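Local coordinates for protein DELTA1-pyrroline-2-carboxylate reductase (Thermococcus litoralis DSM 5473, PDB 6T3E) that catalyses the reduction of Delta1-pyrroline-2-carboxylate to L-proline with a nicotinamide cofactor, and is caught here with NADH and L-proline bound, at residues E177-Y182 with I202-V207; G155-G160 with E208-A213; Q162-L167 with A189-E194; K149-A154 with S217-V222. One frame throughout, in Å; residues are numbered along the deposited sequence.

In the fold
All four contacts belong to one half of the parallel sheet that binds NADH. Strands 203-206, 178-182, 153-157 and 219-222 lie side by side in that order: interaction 1 joins the first pair, interaction 4 the last, and strand 153-157 also runs into interaction 2. Interaction 2 sets helix 210-215 on one face, while interaction 3 joins the two helices, 161-173 and 186-200, that lie on the other. The centres of interactions 2 and 3 each lie about 9 Å from that of interaction 1, while those of interactions 3 and 4 are about 15 Å apart. The cofactor touches Tyr182, Gly158 to Gly160 and Gln162; the bound proline is about 14 Å from the side chain of Ala163.

Interaction 1. Residues E177-Y182 with I202-V207; sequences EKALVY and IEIKTV
Val207 fits its two methyls against Leu180 and Tyr182, next but one to each other on strand 178-182. Its CG1 lies 3.8 Å from Leu180 CD2 and equally near Leu180 CB, the two side chains crossing at about a right angle, and its CG2 rests 4.0 Å from Tyr182 CB. With CG1 anti to the carbonyl carbon (chi1 -56°), that methyl is the one set against Leu180, which leaves CG2 for Tyr182. An alanine here lacks both methyls, which would probably open a gap beside Leu180 and leave Tyr182 CB without its neighbour. Val207 O meets the Tyr182 ring at its edge.

On the face bearing Ala179 and Val181, the bumps and hollows alternate. Ala179 offers a shallow spot, filled by Ile204 CG1 at 3.7 Å from Ala179 CB and, less closely, by CD1 of Ile202. Val181 is the bump: its CG1 sits between two methyls, 3.8 Å from Thr206 CG2 and a little further from Ile204 CG2. Phe192 and Ala193 of helix 186-200 close over this face.

Between the faces, the backbones form a parallel ladder from Ala179 N to Glu203 O (3.0 Å) through to Val207 N on Val181 O (2.9 Å). The short strand axes cross at 23°. With helix 186-200 joining them, they make a beta-alpha-beta crossover of the Rossmann fold, and Tyr182, at the C-terminal end of its strand, touches the NADH.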
# COMPACT_ATOMS: atom_id res chain seq x y z
N GLU B 177 15.52 -34.11 14.62
CA GLU B 177 15.02 -35.38 15.14
C GLU B 177 13.87 -35.22 16.12
O GLU B 177 12.94 -36.03 16.10
CB GLU B 177 16.16 -36.14 15.82
CG GLU B 177 16.83 -37.18 14.96
CD GLU B 177 18.22 -37.50 15.44
OE1 GLU B 177 18.41 -37.62 16.67
OE2 GLU B 177 19.13 -37.65 14.59
N LYS B 178 13.91 -34.20 16.97
CA LYS B 178 12.92 -34.05 18.03
C LYS B 178 12.68 -32.57 18.29
O LYS B 178 13.60 -31.75 18.20
CB LYS B 178 13.39 -34.78 19.30
CG LYS B 178 12.69 -34.45 20.59
CD LYS B 178 13.66 -34.61 21.75
CE LYS B 178 12.99 -34.30 23.08
NZ LYS B 178 13.87 -34.54 24.27
N ALA B 179 11.43 -32.24 18.62
CA ALA B 179 11.03 -30.85 18.84
C ALA B 179 10.32 -30.71 20.18
O ALA B 179 9.60 -31.62 20.62
CB ALA B 179 10.14 -30.33 17.70
N LEU B 180 10.54 -29.56 20.83
CA LEU B 180 9.91 -29.20 22.10
C LEU B 180 9.12 -27.91 21.92
O LEU B 180 9.65 -26.92 21.40
CB LEU B 180 10.95 -29.01 23.20
CG LEU B 180 11.95 -30.16 23.39
CD1 LEU B 180 13.04 -29.78 24.37
CD2 LEU B 180 11.20 -31.41 23.83
N VAL B 181 7.87 -27.91 22.37
CA VAL B 181 6.97 -26.80 22.12
C VAL B 181 6.41 -26.32 23.45
O VAL B 181 5.96 -27.12 24.27
CB VAL B 181 5.88 -27.18 21.10
CG1 VAL B 181 5.10 -28.41 21.55
CG2 VAL B 181 4.97 -26.01 20.79
N TYR B 182 6.48 -25.00 23.68
CA TYR B 182 5.90 -24.38 24.85
C TYR B 182 4.98 -23.25 24.42
O TYR B 182 5.35 -22.45 23.55
CB TYR B 182 6.98 -23.84 25.78
CG TYR B 182 6.45 -22.84 26.77
CD1 TYR B 182 5.65 -23.25 27.84
CD2 TYR B 182 6.71 -21.48 26.63
CE1 TYR B 182 5.15 -22.33 28.74
CE2 TYR B 182 6.21 -20.56 27.53
CZ TYR B 182 5.44 -20.99 28.58
OH TYR B 182 4.94 -20.06 29.46
N ILE B 202 8.29 -36.40 12.73
CA ILE B 202 9.26 -36.29 13.81
C ILE B 202 8.50 -36.28 15.12
O ILE B 202 7.31 -35.95 15.17
CB ILE B 202 10.14 -35.02 13.71
CG1 ILE B 202 9.28 -33.76 13.79
CG2 ILE B 202 11.00 -35.04 12.45
CD1 ILE B 202 10.02 -32.51 14.24
N GLU B 203 9.21 -36.64 16.19
CA GLU B 203 8.62 -36.65 17.52
C GLU B 203 8.57 -35.22 18.07
O GLU B 203 9.56 -34.49 18.05
CB GLU B 203 9.43 -37.55 18.45
CG GLU B 203 8.89 -37.58 19.87
CD GLU B 203 9.84 -38.27 20.84
OE1 GLU B 203 10.59 -39.17 20.41
OE2 GLU B 203 9.82 -37.91 22.04
N ILE B 204 7.39 -34.81 18.55
CA ILE B 204 7.22 -33.49 19.14
C ILE B 204 6.54 -33.64 20.49
O ILE B 204 5.45 -34.22 20.59
CB ILE B 204 6.44 -32.54 18.22
CG1 ILE B 204 7.19 -32.38 16.89
CG2 ILE B 204 6.27 -31.19 18.90
CD1 ILE B 204 6.35 -31.89 15.73
N LYS B 205 7.17 -33.12 21.53
CA LYS B 205 6.68 -33.23 22.89
C LYS B 205 6.46 -31.83 23.43
O LYS B 205 7.29 -30.94 23.23
CB LYS B 205 7.66 -33.99 23.78
CG LYS B 205 7.56 -35.50 23.69
CD LYS B 205 6.67 -36.05 24.79
CE LYS B 205 5.89 -37.27 24.35
NZ LYS B 205 4.97 -37.73 25.44
N THR B 206 5.33 -31.65 24.08
CA THR B 206 5.05 -30.37 24.72
C THR B 206 5.82 -30.32 26.02
O THR B 206 5.80 -31.28 26.80
CB THR B 206 3.56 -30.21 24.98
OG1 THR B 206 3.15 -31.18 25.95
CG2 THR B 206 2.77 -30.44 23.70
N VAL B 207 6.51 -29.21 26.26
CA VAL B 207 7.17 -28.95 27.54
C VAL B 207 6.39 -27.82 28.24
O VAL B 207 5.58 -27.12 27.63
CB VAL B 207 8.67 -28.59 27.38
CG1 VAL B 207 9.41 -29.67 26.64
CG2 VAL B 207 8.84 -27.24 26.69

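Interaction 2. Residues G155-G160 with E208-A213; sequences GIIGAG and ESAREA. With NAI (1,4-dihydronicotinamide adenine dinucleotide), chain F.
Ile157 lays the end of its side chain over the first turn of helix 210-215. Its CD1 comes 4.3 Å from Ala210 CB and also approaches the carbonyl oxygen of Ala210, while one turn further on Ala213 CB sits 4.4 Å from Ile157 CG1. CG1 is anti to the carbonyl carbon (chi1 -71°), which turns the longer branch of the isoleucine to the helix. Two alanines give the helix a low surface there, and the contact is modest, purely van der Waals, with no hydrogen bond between the segments.

Gly155 continues the line: its CA is 4.0 Å from Ala213 O, and a CB here would clash with that oxygen, so the close approach depends on glycine. The helix begins at Ser209, the N-cap, whose OG takes a weak bond from Glu212 N.

Beyond the strand the chain turns away into the cofactor site. At the backbone angles of Gly158 a CB would jam against the preceding carbonyl oxygen and crowd O4B of the NADH; Gly160 CA lies 3.2 Å from O5B, where a side chain would collide with the nucleotide. Both fit a Rossmann-type GxGxxA pattern. Between them Ala159 centres an inverse gamma turn, its N-H bonded to Asp183.

Strand 153-157 thus runs between strands 178-182 and 219-222, with helix 210-215 on the Ile157 face, while Ile156 packs on helices 161-173 and 186-200 from the other.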
# COMPACT_ATOMS: atom_id res chain seq x y z
N GLY B 155 13.55 -26.19 19.55
CA GLY B 155 12.61 -25.70 20.55
C GLY B 155 11.72 -24.63 19.95
O GLY B 155 12.19 -23.76 19.20
N ILE B 156 10.44 -24.68 20.29
CA ILE B 156 9.44 -23.77 19.74
C ILE B 156 8.71 -23.10 20.89
O ILE B 156 8.16 -23.77 21.77
CB ILE B 156 8.45 -24.50 18.82
CG1 ILE B 156 9.21 -25.44 17.88
CG2 ILE B 156 7.65 -23.51 18.02
CD1 ILE B 156 8.34 -26.27 16.98
N ILE B 157 8.72 -21.77 20.88
CA ILE B 157 8.01 -20.96 21.86
C ILE B 157 6.94 -20.18 21.11
O ILE B 157 7.26 -19.35 20.25
CB ILE B 157 8.97 -20.02 22.61
CG1 ILE B 157 9.85 -20.82 23.56
CG2 ILE B 157 8.20 -18.95 23.38
CD1 ILE B 157 11.11 -20.12 23.92
N GLY B 158 5.68 -20.44 21.45
CA GLY B 158 4.52 -19.93 20.73
C GLY B 158 4.08 -20.87 19.62
O GLY B 158 4.64 -20.83 18.52
N ALA B 159 3.06 -21.69 19.87
CA ALA B 159 2.67 -22.72 18.90
C ALA B 159 1.48 -22.24 18.06
O ALA B 159 0.41 -22.84 18.06
CB ALA B 159 2.35 -24.02 19.62
N GLY B 160 1.69 -21.16 17.33
CA GLY B 160 0.65 -20.55 16.53
C GLY B 160 0.77 -20.88 15.05
O GLY B 160 1.32 -21.92 14.67
N GLU B 208 6.66 -27.63 29.55
CA GLU B 208 5.82 -26.81 30.41
C GLU B 208 6.57 -25.61 30.98
O GLU B 208 6.21 -25.08 32.04
CB GLU B 208 5.24 -27.69 31.54
CG GLU B 208 3.91 -27.24 32.12
CD GLU B 208 2.86 -27.07 31.04
OE1 GLU B 208 2.59 -28.03 30.26
OE2 GLU B 208 2.28 -25.96 31.01
N SER B 209 7.58 -25.13 30.26
CA SER B 209 8.18 -23.83 30.55
C SER B 209 9.01 -23.39 29.35
O SER B 209 9.61 -24.22 28.65
CB SER B 209 9.08 -23.84 31.80
OG SER B 209 10.11 -24.79 31.68
N ALA B 210 9.05 -22.07 29.12
CA ALA B 210 9.92 -21.53 28.08
C ALA B 210 11.39 -21.81 28.38
O ALA B 210 12.18 -22.00 27.46
CB ALA B 210 9.69 -20.02 27.93
N ARG B 211 11.75 -21.88 29.67
CA ARG B 211 13.13 -22.16 30.05
C ARG B 211 13.59 -23.50 29.49
O ARG B 211 14.67 -23.60 28.89
CB ARG B 211 13.26 -22.17 31.58
CG ARG B 211 14.66 -22.43 32.10
CD ARG B 211 14.93 -21.67 33.40
NE ARG B 211 16.35 -21.62 33.74
CZ ARG B 211 16.84 -21.65 34.97
NH1 ARG B 211 16.03 -21.71 36.02
NH2 ARG B 211 18.15 -21.60 35.16
N GLU B 212 12.77 -24.53 29.64
CA GLU B 212 13.16 -25.87 29.20
C GLU B 212 13.31 -25.94 27.69
O GLU B 212 14.27 -26.54 27.18
CB GLU B 212 12.13 -26.90 29.68
CG GLU B 212 12.48 -28.32 29.31
CD GLU B 212 11.48 -29.31 29.84
OE1 GLU B 212 11.49 -30.48 29.39
OE2 GLU B 212 10.67 -28.91 30.70
N ALA B 213 12.38 -25.35 26.94
CA ALA B 213 12.48 -25.36 25.49
C ALA B 213 13.73 -24.63 25.02
O ALA B 213 14.37 -25.05 24.05
CB ALA B 213 11.24 -24.74 24.86
PA NAI F . -0.96 -16.69 16.45
O1A NAI F . -1.87 -15.88 17.33
O2A NAI F . -1.78 -17.62 15.58
O5B NAI F . 0.18 -17.52 17.31
C5B NAI F . 0.80 -16.76 18.34
C4B NAI F . 1.21 -17.75 19.52
O4B NAI F . 1.94 -17.13 20.39
C3B NAI F . -0.06 -18.20 20.27
O3B NAI F . -0.14 -19.55 20.22
C2B NAI F . 0.14 -17.67 21.70
O2B NAI F . -0.54 -18.56 22.71
C1B NAI F . 1.44 -17.68 21.83
N9A NAI F . 1.91 -16.82 22.88
C8A NAI F . 1.53 -15.54 22.99
N7A NAI F . 2.14 -15.04 24.05
C5A NAI F . 2.89 -16.00 24.61
C6A NAI F . 3.71 -15.99 25.71
N6A NAI F . 4.04 -14.95 26.67
N1A NAI F . 4.37 -17.09 26.07
C2A NAI F . 4.23 -18.21 25.33
N3A NAI F . 3.43 -18.23 24.23
C4A NAI F . 2.76 -17.10 23.88
O3 NAI F . -0.13 -15.59 15.52
PN NAI F . 1.05 -16.01 14.42
O1N NAI F . 0.37 -15.90 13.06
O2N NAI F . 1.59 -17.38 14.70
O5D NAI F . 2.27 -14.94 14.52
C5D NAI F . 3.24 -15.19 15.46
C4D NAI F . 4.16 -13.94 15.54
O4D NAI F . 4.86 -13.77 14.43
C3D NAI F . 3.31 -12.67 15.69
O3D NAI F . 3.92 -11.82 16.60
C2D NAI F . 3.33 -12.01 14.31
O2D NAI F . 3.05 -10.52 14.47
C1D NAI F . 4.54 -12.28 13.89
N1N NAI F . 4.60 -12.30 12.42
C2N NAI F . 5.73 -11.73 11.71
C3N NAI F . 6.02 -12.16 10.25
C7N NAI F . 7.50 -12.08 9.80
O7N NAI F . 8.30 -11.76 10.61
N7N NAI F . 7.89 -12.39 8.41
C4N NAI F . 5.12 -13.16 9.55
C5N NAI F . 3.72 -13.27 10.17
C6N NAI F . 3.52 -12.89 11.65

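Interaction 3. Residues Q162-L167 with A189-E194. With NAI (1,4-dihydronicotinamide adenine dinucleotide), chain F.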
# COMPACT_ATOMS: atom_id res chain seq x y z
N GLN B 162 2.49 -19.22 12.69
CA GLN B 162 3.85 -19.10 12.17
C GLN B 162 4.73 -20.26 12.60
O GLN B 162 5.54 -20.76 11.81
CB GLN B 162 4.47 -17.77 12.61
CG GLN B 162 3.83 -16.54 11.97
CD GLN B 162 3.50 -16.77 10.51
OE1 GLN B 162 4.32 -17.29 9.71
NE2 GLN B 162 2.28 -16.39 10.13
N ALA B 163 4.56 -20.75 13.84
CA ALA B 163 5.44 -21.80 14.34
C ALA B 163 5.38 -23.05 13.48
O ALA B 163 6.37 -23.77 13.37
CB ALA B 163 5.08 -22.15 15.79
N ARG B 164 4.23 -23.33 12.87
CA ARG B 164 4.12 -24.53 12.04
C ARG B 164 5.03 -24.46 10.82
O ARG B 164 5.87 -25.34 10.61
CB ARG B 164 2.67 -24.74 11.62
CG ARG B 164 1.79 -25.21 12.73
CD ARG B 164 0.35 -24.92 12.40
NE ARG B 164 -0.55 -25.83 13.08
CZ ARG B 164 -0.97 -25.66 14.33
NH1 ARG B 164 -0.54 -24.59 15.03
NH2 ARG B 164 -1.80 -26.54 14.87
N THR B 165 4.92 -23.38 10.04
CA THR B 165 5.82 -23.21 8.90
C THR B 165 7.25 -22.95 9.35
O THR B 165 8.20 -23.24 8.60
CB THR B 165 5.33 -22.08 8.01
OG1 THR B 165 5.06 -20.94 8.83
CG2 THR B 165 4.06 -22.50 7.27
N GLN B 166 7.43 -22.36 10.53
CA GLN B 166 8.78 -22.17 11.04
C GLN B 166 9.47 -23.51 11.23
O GLN B 166 10.58 -23.72 10.73
CB GLN B 166 8.75 -21.39 12.35
CG GLN B 166 8.60 -19.90 12.18
CD GLN B 166 9.80 -19.25 11.55
OE1 GLN B 166 10.95 -19.63 11.83
NE2 GLN B 166 9.55 -18.25 10.70
N LEU B 167 8.81 -24.44 11.93
CA LEU B 167 9.42 -25.74 12.15
C LEU B 167 9.55 -26.51 10.84
O LEU B 167 10.57 -27.17 10.61
CB LEU B 167 8.62 -26.55 13.17
CG LEU B 167 9.23 -27.92 13.53
CD1 LEU B 167 10.58 -27.76 14.22
CD2 LEU B 167 8.28 -28.79 14.37
N ALA B 189 -0.41 -25.86 22.16
CA ALA B 189 0.78 -26.70 22.23
C ALA B 189 0.46 -28.16 21.92
O ALA B 189 1.21 -28.82 21.20
CB ALA B 189 1.45 -26.57 23.59
N LYS B 190 -0.65 -28.66 22.46
CA LYS B 190 -1.04 -30.05 22.21
C LYS B 190 -1.38 -30.26 20.74
O LYS B 190 -0.85 -31.17 20.09
CB LYS B 190 -2.22 -30.42 23.10
CG LYS B 190 -2.59 -31.89 23.12
CD LYS B 190 -3.77 -32.14 24.06
CE LYS B 190 -4.30 -33.56 23.90
NZ LYS B 190 -5.43 -33.87 24.80
N LYS B 191 -2.21 -29.38 20.19
CA LYS B 191 -2.60 -29.50 18.80
C LYS B 191 -1.39 -29.38 17.89
O LYS B 191 -1.29 -30.08 16.89
CB LYS B 191 -3.64 -28.43 18.46
CG LYS B 191 -4.49 -28.80 17.27
CD LYS B 191 -5.48 -27.71 16.92
CE LYS B 191 -5.85 -27.81 15.44
NZ LYS B 191 -6.54 -29.11 15.10
N PHE B 192 -0.45 -28.50 18.25
CA PHE B 192 0.78 -28.37 17.47
C PHE B 192 1.60 -29.66 17.52
O PHE B 192 2.02 -30.17 16.47
CB PHE B 192 1.59 -27.19 18.00
CG PHE B 192 2.81 -26.88 17.18
CD1 PHE B 192 3.98 -27.61 17.34
CD2 PHE B 192 2.79 -25.83 16.27
CE1 PHE B 192 5.10 -27.33 16.59
CE2 PHE B 192 3.92 -25.54 15.51
CZ PHE B 192 5.07 -26.29 15.68
N ALA B 193 1.86 -30.17 18.72
CA ALA B 193 2.71 -31.36 18.84
C ALA B 193 2.10 -32.55 18.11
O ALA B 193 2.79 -33.24 17.35
CB ALA B 193 2.96 -31.69 20.31
N GLU B 194 0.80 -32.78 18.28
CA GLU B 194 0.15 -33.90 17.61
C GLU B 194 0.18 -33.71 16.10
O GLU B 194 0.73 -34.54 15.36
CB GLU B 194 -1.29 -34.05 18.09
CG GLU B 194 -1.44 -34.55 19.52
CD GLU B 194 -2.88 -34.50 19.99
OE1 GLU B 194 -3.77 -34.22 19.15
OE2 GLU B 194 -3.13 -34.73 21.20
PA NAI F . -0.96 -16.69 16.45
O1A NAI F . -1.87 -15.88 17.33
O2A NAI F . -1.78 -17.62 15.58
O5B NAI F . 0.18 -17.52 17.31
C5B NAI F . 0.80 -16.76 18.34
C4B NAI F . 1.21 -17.75 19.52
O4B NAI F . 1.94 -17.13 20.39
C3B NAI F . -0.06 -18.20 20.27
O3B NAI F . -0.14 -19.55 20.22
C2B NAI F . 0.14 -17.67 21.70
O2B NAI F . -0.54 -18.56 22.71
C1B NAI F . 1.44 -17.68 21.83
N9A NAI F . 1.91 -16.82 22.88
C8A NAI F . 1.53 -15.54 22.99
N7A NAI F . 2.14 -15.04 24.05
C5A NAI F . 2.89 -16.00 24.61
C6A NAI F . 3.71 -15.99 25.71
N6A NAI F . 4.04 -14.95 26.67
N1A NAI F . 4.37 -17.09 26.07
C2A NAI F . 4.23 -18.21 25.33
N3A NAI F . 3.43 -18.23 24.23
C4A NAI F . 2.76 -17.10 23.88
O3 NAI F . -0.13 -15.59 15.52
PN NAI F . 1.05 -16.01 14.42
O1N NAI F . 0.37 -15.90 13.06
O2N NAI F . 1.59 -17.38 14.70
O5D NAI F . 2.27 -14.94 14.52
C5D NAI F . 3.24 -15.19 15.46
C4D NAI F . 4.16 -13.94 15.54
O4D NAI F . 4.86 -13.77 14.43
C3D NAI F . 3.31 -12.67 15.69
O3D NAI F . 3.92 -11.82 16.60
C2D NAI F . 3.33 -12.01 14.31
O2D NAI F . 3.05 -10.52 14.47
C1D NAI F . 4.54 -12.28 13.89
N1N NAI F . 4.60 -12.30 12.42
C2N NAI F . 5.73 -11.73 11.71
C3N NAI F . 6.02 -12.16 10.25
C7N NAI F . 7.50 -12.08 9.80
O7N NAI F . 8.30 -11.76 10.61
N7N NAI F . 7.89 -12.39 8.41
C4N NAI F . 5.12 -13.16 9.55
C5N NAI F . 3.72 -13.27 10.17
C6N NAI F . 3.52 -12.89 11.65
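Arg164 meets the Phe192 ring near its root and again at its tip. From CB, which just reaches the ring, the chain passes to CG, where the contact is closest, 3.5 Å from Phe192 CE2. CG is anti to the carbonyl carbon (chi1 -73°); CD and NE then carry the extended chain past the phenylalanine, in the opposite direction, without a close contact of their own across the two segments. At the end, NH1 stands 3.8 Å from Phe192 CD2, which lies over one face of the guanidinium; the planes are 82° apart. NH1 is bonded to Gly160 O, and NH2, beside Lys191 O, has a long, weak ion pair with Glu195.

The Phe192 ring itself is wedged in edge-first: Arg164 N and Ala163 C lie at its edge. Ala163 CB is 3.6 Å from CE2 of the ring, and Leu167 CD2 is 4.1 Å from Phe192 CE1. This single aromatic largely bridges two helix segments whose axes come no closer than 11.2 Å and cross at 28°.

Gln162 faces the NADH instead. Its N-H gives an almost straight 2.9 Å bond to phosphate oxygen O2N, while its side chain folds under the cofactor, NE2 lying 3.4 Å from C5N of the nicotinamide. An alanine here has no amide, and the nicotinamide ring would probably lose support on that side and be freer to shift.

The helix start meets the pyrophosphate, with small Ala163 allowing helix 161-173 to sit close to strand 153-157, consistent with the GxGxxA form of the Rossmann motif.

Interaction 4. Residues K149-A154 with S217-V222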
# COMPACT_ATOMS: atom_id res chain seq x y z
N LYS B 149 25.12 -27.49 11.48
CA LYS B 149 24.66 -28.52 10.56
C LYS B 149 24.25 -29.79 11.30
O LYS B 149 23.40 -30.55 10.81
CB LYS B 149 25.74 -28.82 9.53
CG LYS B 149 25.51 -28.12 8.20
CD LYS B 149 26.65 -28.35 7.25
CE LYS B 149 26.56 -27.44 6.04
NZ LYS B 149 25.65 -28.02 5.01
N ASP B 150 24.80 -30.03 12.49
CA ASP B 150 24.46 -31.20 13.28
C ASP B 150 23.33 -30.93 14.27
O ASP B 150 23.20 -31.66 15.26
CB ASP B 150 25.71 -31.72 14.00
CG ASP B 150 26.33 -30.70 14.95
OD1 ASP B 150 25.97 -29.50 14.88
OD2 ASP B 150 27.21 -31.10 15.75
N SER B 151 22.50 -29.92 14.02
CA SER B 151 21.38 -29.63 14.91
C SER B 151 20.30 -30.69 14.77
O SER B 151 19.89 -31.02 13.65
CB SER B 151 20.79 -28.25 14.59
OG SER B 151 21.78 -27.22 14.59
N LYS B 152 19.84 -31.24 15.89
CA LYS B 152 18.78 -32.25 15.84
C LYS B 152 17.57 -31.92 16.70
O LYS B 152 16.47 -32.40 16.39
CB LYS B 152 19.31 -33.66 16.18
CG LYS B 152 20.41 -33.77 17.24
CD LYS B 152 20.32 -35.14 17.94
CE LYS B 152 21.32 -35.35 19.10
NZ LYS B 152 22.71 -35.65 18.69
N ILE B 153 17.72 -31.13 17.75
CA ILE B 153 16.62 -30.78 18.66
C ILE B 153 16.25 -29.32 18.41
O ILE B 153 17.12 -28.44 18.42
CB ILE B 153 17.00 -31.01 20.14
CG1 ILE B 153 17.63 -32.40 20.36
CG2 ILE B 153 15.79 -30.88 21.02
CD1 ILE B 153 19.13 -32.39 20.67
N ALA B 154 14.97 -29.07 18.16
CA ALA B 154 14.46 -27.73 17.92
C ALA B 154 13.42 -27.38 18.97
O ALA B 154 12.50 -28.16 19.22
CB ALA B 154 13.83 -27.62 16.53
N SER B 217 17.48 -26.62 23.25
CA SER B 217 17.38 -26.37 21.82
C SER B 217 18.75 -26.33 21.15
O SER B 217 19.69 -25.72 21.66
CB SER B 217 16.67 -25.05 21.56
OG SER B 217 15.29 -25.13 21.86
N ASP B 218 18.83 -26.96 19.97
CA ASP B 218 19.91 -26.65 19.03
C ASP B 218 19.50 -25.49 18.13
O ASP B 218 20.33 -24.64 17.80
CB ASP B 218 20.26 -27.89 18.21
CG ASP B 218 20.94 -28.99 19.03
OD1 ASP B 218 21.78 -28.68 19.91
OD2 ASP B 218 20.62 -30.18 18.80
N ILE B 219 18.21 -25.44 17.76
CA ILE B 219 17.60 -24.33 17.04
C ILE B 219 16.34 -23.92 17.79
O ILE B 219 15.50 -24.77 18.11
CB ILE B 219 17.24 -24.70 15.59
CG1 ILE B 219 18.50 -24.99 14.78
CG2 ILE B 219 16.43 -23.58 14.93
CD1 ILE B 219 18.21 -25.55 13.41
N LEU B 220 16.18 -22.64 18.06
CA LEU B 220 15.02 -22.15 18.79
C LEU B 220 14.15 -21.32 17.87
O LEU B 220 14.63 -20.42 17.17
CB LEU B 220 15.44 -21.31 20.00
CG LEU B 220 14.29 -20.73 20.82
CD1 LEU B 220 13.44 -21.85 21.41
CD2 LEU B 220 14.81 -19.81 21.90
N ILE B 221 12.85 -21.61 17.89
CA ILE B 221 11.86 -20.89 17.10
C ILE B 221 10.98 -20.12 18.09
O ILE B 221 10.37 -20.71 18.98
CB ILE B 221 11.01 -21.85 16.25
CG1 ILE B 221 11.82 -22.47 15.12
CG2 ILE B 221 9.77 -21.14 15.71
CD1 ILE B 221 11.25 -23.79 14.62
N VAL B 222 10.93 -18.80 17.92
CA VAL B 222 10.08 -17.93 18.72
C VAL B 222 9.12 -17.23 17.76
O VAL B 222 9.56 -16.52 16.84
CB VAL B 222 10.90 -16.91 19.54
CG1 VAL B 222 10.07 -16.37 20.68
CG2 VAL B 222 12.19 -17.54 20.09
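Asp218 turns its carboxylate into the bend of the chain at Lys152 and Ile153, with CG anti to the carbonyl carbon (chi1 -69°). OD2 is gripped twice, by Lys152 N at 3.2 Å and by Ile153 N at the same distance. Both donors come in on the anti side of the oxygen, but from opposite faces of the carboxylate plane, 27° and 25° out of it, so the group is held between two successive peptides. The other oxygen, OD1, makes salt bridges with Arg148 and Arg237, which would probably favour the ionised form.

The Ile153 side chain crosses Asp218 at a slant, its CD1 directed to OD2. Behind it, Ile153 O accepts in return from two consecutive amides: Asp218 N at 2.7 Å, tilted from the carbonyl plane, and Ile219 N at 3.3 Å, lying in it.

From here the strands run on in parallel, Ala154 pairing with Ile219 (CA atoms 4.7 Å apart). This is the point in the Rossmann-type sheet where the chain, having built strands 153-157, 178-182 and 203-206 outward, comes back to lay 219-222 on the far side of the first.

Ala154 and Ile219 look to the same face, where Leu167 and Val170 of helix 161-173 cover them. Ser151 points at the start of the second strand: its CB is 3.7 Å from Asp218 CB and 3.9 Å from Ile219 CD1. Its hydroxyl is bonded to Arg148 O, while that of Ser217, near Ala154 C, is bonded to Ala213 O in helix 210-215.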